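Local coordinates for heme utilization carrier protein (Escherichia coli O157:H7, PDB 6U9J), which probably carries heme in the cytosol as part of heme utilization, in a pathway linked to anaerobic heme degradation, at residues 15-18 / 19-22. Numbering follows the deposited sequence.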
ATOM      1  N   LEU A  15      17.626  -5.772  -2.592  1.00 37.43           N
ATOM      2  CA  LEU A  15      18.079  -6.620  -1.495  1.00 38.95           C
ATOM      3  C   LEU A  15      17.213  -7.863  -1.311  1.00 29.48           C
ATOM      4  O   LEU A  15      17.685  -8.853  -0.742  1.00 30.85           O
ATOM      5  CB  LEU A  15      18.113  -5.820  -0.189  1.00 28.37           C
ATOM      6  CG  LEU A  15      19.077  -4.634  -0.130  1.00 35.74           C
ATOM      7  CD1 LEU A  15      19.001  -3.969   1.230  1.00 34.53           C
ATOM      8  CD2 LEU A  15      20.500  -5.085  -0.439  1.00 31.74           C
ATOM      9  N   GLU A  16      15.963  -7.837  -1.773  1.00 34.31           N
ATOM     10  CA  GLU A  16      15.136  -9.038  -1.707  1.00 40.15           C
ATOM     11  C   GLU A  16      15.673 -10.124  -2.628  1.00 42.67           C
ATOM     12  O   GLU A  16      15.635 -11.312  -2.283  1.00 41.02           O
ATOM     13  CB  GLU A  16      13.688  -8.702  -2.063  1.00 39.33           C
ATOM     14  CG  GLU A  16      12.955  -7.904  -0.993  1.00 37.11           C
ATOM     15  CD  GLU A  16      13.176  -6.403  -1.126  1.00 43.55           C
ATOM     16  OE1 GLU A  16      12.494  -5.636  -0.414  1.00 38.71           O
ATOM     17  OE2 GLU A  16      14.025  -5.984  -1.947  1.00 41.82           O
ATOM     18  N   VAL A  17      16.185  -9.732  -3.800  1.00 49.04           N
ATOM     19  CA  VAL A  17      16.795 -10.705  -4.700  1.00 41.18           C
ATOM     20  C   VAL A  17      17.984 -11.377  -4.023  1.00 45.27           C
ATOM     21  O   VAL A  17      18.203 -12.585  -4.175  1.00 52.46           O
ATOM     22  CB  VAL A  17      17.188 -10.024  -6.025  1.00 54.54           C
ATOM     23  CG1 VAL A  17      18.169 -10.879  -6.808  1.00 46.26           C
ATOM     24  CG2 VAL A  17      15.943  -9.732  -6.864  1.00 52.51           C
ATOM     25  N   VAL A  18      18.749 -10.618  -3.233  1.00 35.19           N
ATOM     26  CA  VAL A  18      19.854 -11.210  -2.477  1.00 37.51           C
ATOM     27  C   VAL A  18      19.328 -12.221  -1.469  1.00 40.23           C
ATOM     28  O   VAL A  18      19.882 -13.315  -1.313  1.00 42.24           O
ATOM     29  CB  VAL A  18      20.688 -10.120  -1.783  1.00 37.66           C
ATOM     30  CG1 VAL A  18      21.730 -10.761  -0.883  1.00 34.97           C
ATOM     31  CG2 VAL A  18      21.340  -9.209  -2.806  1.00 37.47           C
ATOM     32  N   ALA A  19      18.272 -11.857  -0.737  1.00 41.76           N
ATOM     33  CA  ALA A  19      17.673 -12.814   0.186  1.00 38.18           C
ATOM     34  C   ALA A  19      17.081 -13.997  -0.568  1.00 41.29           C
ATOM     35  O   ALA A  19      17.231 -15.147  -0.141  1.00 39.23           O
ATOM     36  CB  ALA A  19      16.608 -12.133   1.049  1.00 39.55           C
ATOM     37  N   GLU A  20      16.409 -13.732  -1.693  1.00 49.54           N
ATOM     38  CA  GLU A  20      15.960 -14.811  -2.572  1.00 56.14           C
ATOM     39  C   GLU A  20      17.134 -15.685  -2.994  1.00 55.18           C
ATOM     40  O   GLU A  20      17.111 -16.911  -2.830  1.00 57.77           O
ATOM     41  CB  GLU A  20      15.263 -14.234  -3.806  1.00 53.69           C
ATOM     42  CG  GLU A  20      13.849 -13.745  -3.577  1.00 56.07           C
ATOM     43  CD  GLU A  20      13.294 -13.016  -4.787  1.00 77.00           C
ATOM     44  OE1 GLU A  20      14.097 -12.605  -5.654  1.00 71.62           O
ATOM     45  OE2 GLU A  20      12.058 -12.852  -4.875  1.00 91.40           O
ATOM     46  N   GLN A  21      18.184 -15.059  -3.528  1.00 47.61           N
ATOM     47  CA  GLN A  21      19.332 -15.814  -4.018  1.00 56.47           C
ATOM     48  C   GLN A  21      20.017 -16.591  -2.897  1.00 51.79           C
ATOM     49  O   GLN A  21      20.617 -17.643  -3.147  1.00 49.13           O
ATOM     50  CB  GLN A  21      20.308 -14.860  -4.714  1.00 47.88           C
ATOM     51  CG  GLN A  21      21.773 -15.247  -4.658  1.00 50.57           C
ATOM     52  CD  GLN A  21      22.660 -14.191  -5.277  1.00 61.77           C
ATOM     53  OE1 GLN A  21      22.321 -13.005  -5.271  1.00 64.15           O
ATOM     54  NE2 GLN A  21      23.804 -14.611  -5.814  1.00 61.87           N
ATOM     55  N   TYR A  22      19.904 -16.121  -1.657  1.00 46.44           N
ATOM     56  CA  TYR A  22      20.559 -16.755  -0.521  1.00 40.67           C
ATOM     57  C   TYR A  22      19.604 -17.560   0.348  1.00 52.01           C
ATOM     58  O   TYR A  22      20.033 -18.108   1.370  1.00 43.05           O
ATOM     59  CB  TYR A  22      21.264 -15.702   0.337  1.00 52.29           C
ATOM     60  CG  TYR A  22      22.747 -15.596   0.078  1.00 46.58           C
ATOM     61  CD1 TYR A  22      23.235 -14.808  -0.955  1.00 43.13           C
ATOM     62  CD2 TYR A  22      23.659 -16.288   0.862  1.00 43.70           C
ATOM     63  CE1 TYR A  22      24.594 -14.711  -1.199  1.00 48.11           C
ATOM     64  CE2 TYR A  22      25.019 -16.198   0.629  1.00 51.83           C
ATOM     65  CZ  TYR A  22      25.482 -15.408  -0.402  1.00 44.29           C
ATOM     66  OH  TYR A  22      26.832 -15.315  -0.639  1.00 52.62           O
TER
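Glu20 N donates to Glu16 O over 2.6 Å, a short bond and a nearly straight one, with 171° at the hydrogen. Gln21 N reaches Val17 O one residue further along over the same 2.6 Å, while the longer bond from Ala19 N to Leu15 O, 3.1 Å, precedes them. The last of the four is bent: Tyr22 N lies 2.8 Å from Val18 O, but the angle at its hydrogen falls to 131°, and the same N-H is shared, weakly, with Ala19 O.

The side chains divide by face. Glu20 bends back along the helix, its CG anti to the carbonyl carbon and beside the backbone N (chi1 -77°). Its aliphatic chain lies over the turn, and OE1 rests in van der Waals contact with Val17, 3.6 Å from CG2; an acidic residue suits this exposed position. Gln21 CB sits 3.1 Å from Val17 O, as helix geometry brings it; the side chain also touches Phe6, and its polar amide suits an exposed place. Glu16 turns its carboxylate away from the next turn and forms a salt bridge with Lys131, which ties the helix to strand 128-133.

On the inner side, branched Val18 sets CG1 4.3 Å from Tyr22 CD1, a loose apolar contact, and also packs on Leu3 and Phe6 of helix 3-7. Tyr22 pairs an apolar ring, which touches Leu3, with a hydroxyl hydrogen-bonded to Val1 O. The short side chain of Ala19 meets Val29 of helix 26-31, as Val18 does, and probably lets the helices lie close, while Leu15 fills in against Leu26 and Leu33. The result is an amphipathic alpha-helix with i to i+4 bonding, the middle member of the N-terminal cluster of three short helices beside the beta-sheet body of this ChuX/HutX-family protein.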